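Local structure of thin, isoform D (Drosophila melanogaster, 6XG7) at residues F33-R38 against Q70-N75; Y246-D251 against V286-N291; Q258-N261 against S265-K268. The protein probably acts as a TRIM-type ubiquitin ligase, and the part described here is its NHL-repeat beta-propeller, a protein-binding domain. All blocks are in the same frame, centred on the assembly; numbering follows the deposited sequence.

All three contacts belong to one six-bladed propeller. Contact 2 is the buried one, its centre about 9 Å from the centre of the chain, and it is wholly apolar. Contact 1, a surface contact about 16 Å out, also joins neighbouring blades, but there an aromatic ring meets backbone carbonyls beside one leucine-on-ring pair. Contact 3, partly buried and about 18 Å out, lies within a single blade, and main-chain hydrogen bonds carry it. It is nested inside the loop closed by contact 2, and its strand 256-260 lies next to strand 247-251. Contacts 1 and 2 meet where Met289 packs on the carbonyl of Ser74.

Contact 1: residues F33-R38 against Q70-N75; sequences FQLGGR and QVFDSN
Phe33 lays its ring against the backbone of Ser74 and Asn75, while Leu35, two residues on, packs on the ring of Phe72. In Phe33 the CB points toward the other segment, and chi1 of 62° tucks CG between the backbone N and the carbonyl carbon, which turns the ring to the turn 73-75. From CG outward, Phe33 CD1 lies 3.9 Å from Asn75 O, and across the ring Phe33 CE2 is equally far from Ser74 O. Phe33 CE1 comes within 3.5 Å of Asn75 O, which stands over one face near the rim. At the tip, Phe33 CZ lies 3.4 Å from Ser74 O, which approaches obliquely. A flat, wide side chain suits this place because it can cover two successive carbonyls at once. With an alanine here, both carbonyls would probably lose their apolar cover and a gap would open between strand 33-36 and the turn. The turn is itself braced: Asp73 OD1 accepts from Asn75 N at 2.9 Å, an Asx turn, the donor standing 48° out of the carboxylate plane, and the same oxygen also takes Ile77 N. Strand 33-36 pairs with strand 303-306 at the other end of the chain, so it supplies the outermost strand of the last propeller blade, the Velcro closure of the ring, and here that strand leans on the first blade. Leu35 and Phe72 approach from opposite directions. The methyl CD1 of Leu35 sits 3.5 Å from the centroid of the Phe72 ring and only 6° off its normal, a well-centred CH-pi contact. A branched leucine fits because one methyl can stand over the ring, while Ile59 and Val61 of strand 58-63 also pack against Phe72.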
loop_
_atom_site.group_PDB
_atom_site.type_symbol
_atom_site.label_atom_id
_atom_site.label_comp_id
_atom_site.label_asym_id
_atom_site.label_seq_id
_atom_site.Cartn_x
_atom_site.Cartn_y
_atom_site.Cartn_z
ATOM N N PHE A 33 -15.652 -7.961 9.201
ATOM C CA PHE A 33 -16.372 -6.712 9.391
ATOM C C PHE A 33 -15.895 -5.732 8.329
ATOM O O PHE A 33 -14.937 -5.988 7.599
ATOM C CB PHE A 33 -16.204 -6.153 10.813
ATOM C CG PHE A 33 -14.783 -5.812 11.195
ATOM C CD1 PHE A 33 -14.245 -4.563 10.922
ATOM C CD2 PHE A 33 -14.004 -6.730 11.881
ATOM C CE1 PHE A 33 -12.944 -4.249 11.315
ATOM C CE2 PHE A 33 -12.711 -6.434 12.263
ATOM C CZ PHE A 33 -12.175 -5.187 11.982
ATOM N N GLN A 34 -16.558 -4.590 8.271
ATOM C CA GLN A 34 -16.136 -3.499 7.414
ATOM C C GLN A 34 -16.296 -2.192 8.172
ATOM O O GLN A 34 -16.944 -2.129 9.222
ATOM C CB GLN A 34 -16.937 -3.467 6.115
ATOM C CG GLN A 34 -18.421 -3.182 6.272
ATOM C CD GLN A 34 -19.079 -3.096 4.916
ATOM O OE1 GLN A 34 -18.917 -3.981 4.089
ATOM N NE2 GLN A 34 -19.767 -2.008 4.660
ATOM N N LEU A 35 -15.684 -1.148 7.628
ATOM C CA LEU A 35 -15.808 0.189 8.188
ATOM C C LEU A 35 -15.785 1.184 7.044
ATOM O O LEU A 35 -15.307 0.888 5.949
ATOM C CB LEU A 35 -14.710 0.502 9.205
ATOM C CG LEU A 35 -13.269 0.289 8.738
ATOM C CD1 LEU A 35 -12.260 1.102 9.503
ATOM C CD2 LEU A 35 -12.859 -1.165 8.867
ATOM N N GLY A 36 -16.310 2.375 7.315
ATOM C CA GLY A 36 -16.343 3.430 6.328
ATOM C C GLY A 36 -17.734 3.832 5.880
ATOM O O GLY A 36 -18.651 3.975 6.700
ATOM N N GLY A 37 -17.901 4.024 4.583
ATOM C CA GLY A 37 -19.079 4.653 4.015
ATOM C C GLY A 37 -18.764 6.088 3.642
ATOM O O GLY A 37 -17.960 6.759 4.294
ATOM N N ARG A 38 -19.379 6.569 2.557
ATOM C CA ARG A 38 -18.981 7.871 2.034
ATOM C C ARG A 38 -19.273 8.999 3.020
ATOM O O ARG A 38 -20.360 9.090 3.597
ATOM C CB ARG A 38 -19.642 8.203 0.687
ATOM C CG ARG A 38 -19.123 9.560 0.164
ATOM C CD ARG A 38 -19.530 9.965 -1.245
ATOM N NE ARG A 38 -19.095 11.347 -1.494
ATOM C CZ ARG A 38 -19.282 12.014 -2.631
ATOM N NH1 ARG A 38 -19.903 11.436 -3.654
ATOM N NH2 ARG A 38 -18.851 13.267 -2.743
ATOM N N GLN A 70 -6.921 8.427 8.899
ATOM C CA GLN A 70 -7.738 7.985 10.023
ATOM C C GLN A 70 -7.162 6.700 10.591
ATOM O O GLN A 70 -6.716 5.819 9.842
ATOM C CB GLN A 70 -9.192 7.768 9.642
ATOM C CG GLN A 70 -9.874 9.037 9.181
ATOM C CD GLN A 70 -11.364 8.832 9.043
ATOM O OE1 GLN A 70 -12.052 8.639 10.026
ATOM N NE2 GLN A 70 -11.853 8.805 7.822
ATOM N N VAL A 71 -7.174 6.612 11.920
ATOM C CA VAL A 71 -6.659 5.468 12.656
ATOM C C VAL A 71 -7.792 4.862 13.462
ATOM O O VAL A 71 -8.508 5.573 14.177
ATOM C CB VAL A 71 -5.494 5.871 13.571
ATOM C CG1 VAL A 71 -4.975 4.647 14.311
ATOM C CG2 VAL A 71 -4.381 6.571 12.765
ATOM N N PHE A 72 -7.940 3.553 13.332
ATOM C CA PHE A 72 -8.940 2.752 14.017
ATOM C C PHE A 72 -8.228 1.679 14.832
ATOM O O PHE A 72 -7.076 1.314 14.554
ATOM C CB PHE A 72 -9.869 2.084 12.997
ATOM C CG PHE A 72 -10.530 3.049 12.046
ATOM C CD1 PHE A 72 -9.850 3.556 10.950
ATOM C CD2 PHE A 72 -11.833 3.456 12.254
ATOM C CE1 PHE A 72 -10.456 4.454 10.103
ATOM C CE2 PHE A 72 -12.442 4.349 11.395
ATOM C CZ PHE A 72 -11.753 4.848 10.330
ATOM N N ASP A 73 -8.920 1.168 15.845
ATOM C CA ASP A 73 -8.414 0.006 16.562
ATOM C C ASP A 73 -8.629 -1.265 15.738
ATOM O O ASP A 73 -9.140 -1.243 14.613
ATOM C CB ASP A 73 -8.984 -0.057 17.975
ATOM C CG ASP A 73 -10.454 -0.449 18.040
ATOM O OD1 ASP A 73 -11.038 -0.966 17.073
ATOM O OD2 ASP A 73 -11.022 -0.264 19.142
ATOM N N SER A 74 -8.178 -2.391 16.293
ATOM C CA SER A 74 -8.222 -3.653 15.562
ATOM C C SER A 74 -9.638 -4.155 15.305
ATOM O O SER A 74 -9.809 -5.059 14.478
ATOM C CB SER A 74 -7.398 -4.712 16.288
ATOM O OG SER A 74 -7.882 -4.870 17.612
ATOM N N ASN A 75 -10.646 -3.571 15.946
ATOM C CA ASN A 75 -12.044 -3.868 15.655
ATOM C C ASN A 75 -12.673 -2.877 14.688
ATOM O O ASN A 75 -13.881 -2.932 14.459
ATOM C CB ASN A 75 -12.854 -3.920 16.953
ATOM C CG ASN A 75 -12.483 -5.094 17.795
ATOM O OD1 ASN A 75 -12.268 -6.196 17.282
ATOM N ND2 ASN A 75 -12.385 -4.878 19.095
#

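Contact 2: residues Y246-D251 against V286-N291; sequences YIFVAD and VAIMSN
Phe248 faces both Val286 and Ile288, and with Ala250 it carries the packing of strand 247-251 on strand 286-288. At Phe248 the side chain points toward the second segment. Phe248 CB lies 4.4 Å from CG2 of Val286, and with CG anti to the carbonyl carbon (chi1 -55°) the ring extends far enough for Phe248 CZ to come 4.0 Å from CD1 of Ile288. These two side chains cross at about a right angle, the methyl meeting the ring obliquely. A long aromatic is suited to bridging two residues of the opposing strand, and Tyr25 adds an edge-to-face partner for the same ring. The carbonyl of Phe248 also takes part: its O lies 3.9 Å from Val286 CG1, a van der Waals touch. Val249, next in line, points the other way, toward the Phe260 side of its own sheet. Ala250 turns back to the contact; its small side chain lets the chains come near, and its CA and that of Val286, 6.4 Å apart, are the nearest CA pair across the segments. No hydrogen bond spans the two segments. Their axes pass 7.5 Å apart at 155° between chain directions, too far for a sheet pair, and the side chains that meet across the interface are aliphatic and aromatic, with Ile294 packing on Phe248, Val286 and Ile288. Such face-to-face packing of one blade's second strand on the innermost strand of the next is the apolar interblade interface of the NHL beta-propeller.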
loop_
_atom_site.group_PDB
_atom_site.type_symbol
_atom_site.label_atom_id
_atom_site.label_comp_id
_atom_site.label_asym_id
_atom_site.label_seq_id
_atom_site.Cartn_x
_atom_site.Cartn_y
_atom_site.Cartn_z
ATOM N N TYR A 246 4.641 -14.465 2.770
ATOM C CA TYR A 246 3.433 -14.592 1.959
ATOM C C TYR A 246 3.093 -13.217 1.393
ATOM O O TYR A 246 3.248 -12.196 2.068
ATOM C CB TYR A 246 2.256 -15.131 2.779
ATOM C CG TYR A 246 2.354 -16.597 3.149
ATOM C CD1 TYR A 246 3.001 -16.998 4.305
ATOM C CD2 TYR A 246 1.793 -17.580 2.353
ATOM C CE1 TYR A 246 3.093 -18.339 4.656
ATOM C CE2 TYR A 246 1.892 -18.913 2.688
ATOM C CZ TYR A 246 2.541 -19.287 3.845
ATOM O OH TYR A 246 2.631 -20.619 4.189
ATOM N N ILE A 247 2.631 -13.200 0.145
ATOM C CA ILE A 247 2.382 -11.973 -0.604
ATOM C C ILE A 247 0.893 -11.860 -0.907
ATOM O O ILE A 247 0.267 -12.832 -1.347
ATOM C CB ILE A 247 3.196 -11.930 -1.909
ATOM C CG1 ILE A 247 4.696 -12.005 -1.608
ATOM C CG2 ILE A 247 2.899 -10.670 -2.700
ATOM C CD1 ILE A 247 5.575 -12.216 -2.841
ATOM N N PHE A 248 0.342 -10.672 -0.674
ATOM C CA PHE A 248 -1.071 -10.376 -0.839
ATOM C C PHE A 248 -1.191 -9.288 -1.885
ATOM O O PHE A 248 -0.520 -8.260 -1.787
ATOM C CB PHE A 248 -1.671 -9.890 0.477
ATOM C CG PHE A 248 -1.458 -10.850 1.605
ATOM C CD1 PHE A 248 -0.244 -10.890 2.263
ATOM C CD2 PHE A 248 -2.423 -11.774 1.947
ATOM C CE1 PHE A 248 -0.021 -11.786 3.266
ATOM C CE2 PHE A 248 -2.202 -12.679 2.954
ATOM C CZ PHE A 248 -0.990 -12.689 3.605
ATOM N N VAL A 249 -2.037 -9.516 -2.886
ATOM C CA VAL A 249 -2.187 -8.574 -3.987
ATOM C C VAL A 249 -3.653 -8.205 -4.134
ATOM O O VAL A 249 -4.511 -9.086 -4.282
ATOM C CB VAL A 249 -1.652 -9.139 -5.319
ATOM C CG1 VAL A 249 -1.805 -8.125 -6.422
ATOM C CG2 VAL A 249 -0.187 -9.544 -5.202
ATOM N N ALA A 250 -3.917 -6.901 -4.161
ATOM C CA ALA A 250 -5.220 -6.372 -4.534
ATOM C C ALA A 250 -5.281 -6.313 -6.056
ATOM O O ALA A 250 -4.750 -5.386 -6.677
ATOM C CB ALA A 250 -5.421 -5.010 -3.895
ATOM N N ASP A 251 -5.888 -7.342 -6.668
ATOM C CA ASP A 251 -5.925 -7.496 -8.128
ATOM C C ASP A 251 -7.135 -6.700 -8.601
ATOM O O ASP A 251 -8.213 -7.229 -8.858
ATOM C CB ASP A 251 -6.017 -8.977 -8.448
ATOM C CG ASP A 251 -6.015 -9.275 -9.925
ATOM O OD1 ASP A 251 -5.755 -8.355 -10.723
ATOM O OD2 ASP A 251 -6.283 -10.453 -10.266
ATOM N N VAL A 286 -3.774 -2.720 0.549
ATOM C CA VAL A 286 -3.996 -3.963 1.277
ATOM C C VAL A 286 -2.962 -4.004 2.392
ATOM O O VAL A 286 -1.874 -3.435 2.271
ATOM C CB VAL A 286 -3.918 -5.198 0.344
ATOM C CG1 VAL A 286 -2.541 -5.372 -0.202
ATOM C CG2 VAL A 286 -4.402 -6.474 1.030
ATOM N N ALA A 287 -3.319 -4.648 3.500
ATOM C CA ALA A 287 -2.405 -4.800 4.626
ATOM C C ALA A 287 -2.770 -6.069 5.389
ATOM O O ALA A 287 -3.839 -6.645 5.187
ATOM C CB ALA A 287 -2.439 -3.559 5.543
ATOM N N ILE A 288 -1.867 -6.505 6.267
ATOM C CA ILE A 288 -2.010 -7.770 6.988
ATOM C C ILE A 288 -1.714 -7.542 8.472
ATOM O O ILE A 288 -0.663 -7.000 8.827
ATOM C CB ILE A 288 -1.124 -8.871 6.353
ATOM C CG1 ILE A 288 -1.285 -10.231 7.026
ATOM C CG2 ILE A 288 0.336 -8.488 6.315
ATOM C CD1 ILE A 288 -2.602 -10.869 6.779
ATOM N N MET A 289 -2.663 -7.917 9.332
ATOM C CA MET A 289 -2.464 -7.837 10.775
ATOM C C MET A 289 -1.613 -9.007 11.251
ATOM O O MET A 289 -1.441 -10.011 10.559
ATOM C CB MET A 289 -3.794 -7.918 11.528
ATOM C CG MET A 289 -4.699 -6.691 11.449
ATOM S SD MET A 289 -6.215 -6.900 12.413
ATOM C CE MET A 289 -7.070 -5.376 12.096
ATOM N N SER A 290 -1.126 -8.894 12.487
ATOM C CA SER A 290 -0.251 -9.919 13.044
ATOM C C SER A 290 -0.951 -11.258 13.207
ATOM O O SER A 290 -0.275 -12.284 13.307
ATOM C CB SER A 290 0.300 -9.462 14.398
ATOM O OG SER A 290 -0.729 -9.399 15.371
ATOM N N ASN A 291 -2.277 -11.279 13.260
ATOM C CA ASN A 291 -3.035 -12.516 13.414
ATOM C C ASN A 291 -3.511 -13.078 12.081
ATOM O O ASN A 291 -4.291 -14.041 12.059
ATOM C CB ASN A 291 -4.235 -12.276 14.328
ATOM C CG ASN A 291 -5.140 -11.173 13.813
ATOM O OD1 ASN A 291 -5.083 -10.793 12.643
ATOM N ND2 ASN A 291 -5.986 -10.658 14.686
#

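Contact 3: residues Q258-N261 against S265-K268; sequences QIFN and SFLK
Ile259 is gripped at both ends of its backbone by Leu267 and Lys268. Its N donates to Lys268 O at 2.8 Å, nearly straight on at 163°, while its O accepts from both Leu267 N at 2.9 Å and Lys268 N at 3.2 Å. Two residues thus oppose one, a classic beta bulge that shifts the register before Phe260 pairs with Phe266. The side chains follow suit: Ile259 CG2 meets Leu267 CD2 at 4.1 Å, and its CD1 runs alongside the Lys268 CG. Branched at CB, the isoleucine has a separate arm for each. Nearer the loop, Asn261 N donates to Ser265 O at 2.8 Å, and its ND2 donates to Ser265 OG at 2.9 Å, the hydroxyl oxygen lying close to the plane of the Asn261 amide. This hairpin, strands 256-260 and 266-273, forms the outer half of the fifth propeller blade. A short polar asparagine suits the turn: Asn261 ND2 also donates to a water 3.0 Å away, and that water donates to Phe266 O. Ser265 OG is held further by Asp263 OD1. At the other end, Gln258 OE1 touches the edge of the Phe266 ring, 3.4 Å from CE1, and is fixed there by Gly231 N, while NE2 binds Gln232 O and Asp251. Lys268 bends at chi2 (75°) on its way to Leu26 O, which its NZ reaches.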
loop_
_atom_site.group_PDB
_atom_site.type_symbol
_atom_site.label_atom_id
_atom_site.label_comp_id
_atom_site.label_asym_id
_atom_site.label_seq_id
_atom_site.Cartn_x
_atom_site.Cartn_y
_atom_site.Cartn_z
ATOM N N GLN A 258 -5.546 -11.835 -4.202
ATOM C CA GLN A 258 -4.800 -13.073 -4.398
ATOM C C GLN A 258 -3.685 -13.166 -3.366
ATOM O O GLN A 258 -3.066 -12.156 -3.005
ATOM C CB GLN A 258 -4.224 -13.158 -5.808
ATOM C CG GLN A 258 -5.269 -13.219 -6.884
ATOM C CD GLN A 258 -4.677 -13.641 -8.194
ATOM O OE1 GLN A 258 -4.172 -14.750 -8.321
ATOM N NE2 GLN A 258 -4.719 -12.759 -9.181
ATOM N N ILE A 259 -3.443 -14.385 -2.887
ATOM C CA ILE A 259 -2.404 -14.683 -1.913
ATOM C C ILE A 259 -1.433 -15.651 -2.559
ATOM O O ILE A 259 -1.853 -16.614 -3.211
ATOM C CB ILE A 259 -2.996 -15.318 -0.639
ATOM C CG1 ILE A 259 -4.177 -14.489 -0.127
ATOM C CG2 ILE A 259 -1.901 -15.483 0.432
ATOM C CD1 ILE A 259 -4.876 -15.117 1.100
ATOM N N PHE A 260 -0.136 -15.408 -2.350
ATOM C CA PHE A 260 0.939 -16.225 -2.896
ATOM C C PHE A 260 1.818 -16.718 -1.764
ATOM O O PHE A 260 2.032 -16.004 -0.775
ATOM C CB PHE A 260 1.781 -15.401 -3.882
ATOM C CG PHE A 260 0.987 -14.942 -5.059
ATOM C CD1 PHE A 260 0.218 -13.792 -4.982
ATOM C CD2 PHE A 260 0.946 -15.701 -6.218
ATOM C CE1 PHE A 260 -0.559 -13.394 -6.041
ATOM C CE2 PHE A 260 0.160 -15.315 -7.281
ATOM C CZ PHE A 260 -0.604 -14.160 -7.191
ATOM N N ASN A 261 2.315 -17.945 -1.912
ATOM C CA ASN A 261 3.339 -18.451 -1.024
ATOM C C ASN A 261 4.604 -17.611 -1.175
ATOM O O ASN A 261 4.758 -16.891 -2.162
ATOM C CB ASN A 261 3.642 -19.897 -1.384
ATOM C CG ASN A 261 2.431 -20.783 -1.237
ATOM O OD1 ASN A 261 1.887 -20.917 -0.140
ATOM N ND2 ASN A 261 1.988 -21.381 -2.341
ATOM N N SER A 265 4.398 -18.773 -5.712
ATOM C CA SER A 265 3.375 -19.633 -6.286
ATOM C C SER A 265 2.007 -19.281 -5.710
ATOM O O SER A 265 1.880 -18.869 -4.556
ATOM C CB SER A 265 3.705 -21.111 -6.051
ATOM O OG SER A 265 3.741 -21.450 -4.679
ATOM N N PHE A 266 0.979 -19.454 -6.539
ATOM C CA PHE A 266 -0.383 -19.110 -6.156
ATOM C C PHE A 266 -0.865 -19.991 -5.014
ATOM O O PHE A 266 -0.667 -21.208 -5.029
ATOM C CB PHE A 266 -1.310 -19.300 -7.356
ATOM C CG PHE A 266 -2.762 -19.108 -7.032
ATOM C CD1 PHE A 266 -3.333 -17.837 -6.998
ATOM C CD2 PHE A 266 -3.569 -20.206 -6.763
ATOM C CE1 PHE A 266 -4.669 -17.664 -6.705
ATOM C CE2 PHE A 266 -4.916 -20.032 -6.452
ATOM C CZ PHE A 266 -5.459 -18.751 -6.422
ATOM N N LEU A 267 -1.529 -19.363 -4.041
ATOM C CA LEU A 267 -2.146 -20.061 -2.919
ATOM C C LEU A 267 -3.665 -19.958 -2.915
ATOM O O LEU A 267 -4.350 -20.975 -2.808
ATOM C CB LEU A 267 -1.583 -19.550 -1.586
ATOM C CG LEU A 267 -2.118 -20.243 -0.328
ATOM C CD1 LEU A 267 -1.748 -21.729 -0.316
ATOM C CD2 LEU A 267 -1.635 -19.544 0.934
ATOM N N LYS A 268 -4.227 -18.759 -3.059
ATOM C CA LYS A 268 -5.644 -18.549 -2.790
ATOM C C LYS A 268 -6.113 -17.249 -3.432
ATOM O O LYS A 268 -5.375 -16.268 -3.482
ATOM C CB LYS A 268 -5.818 -18.465 -1.267
ATOM C CG LYS A 268 -7.155 -18.059 -0.783
ATOM C CD LYS A 268 -8.155 -19.166 -0.922
ATOM C CE LYS A 268 -9.404 -18.757 -0.197
ATOM N NZ LYS A 268 -10.411 -19.814 -0.193
HETATM O O HOH W 1 0.052 -23.524 -3.119
#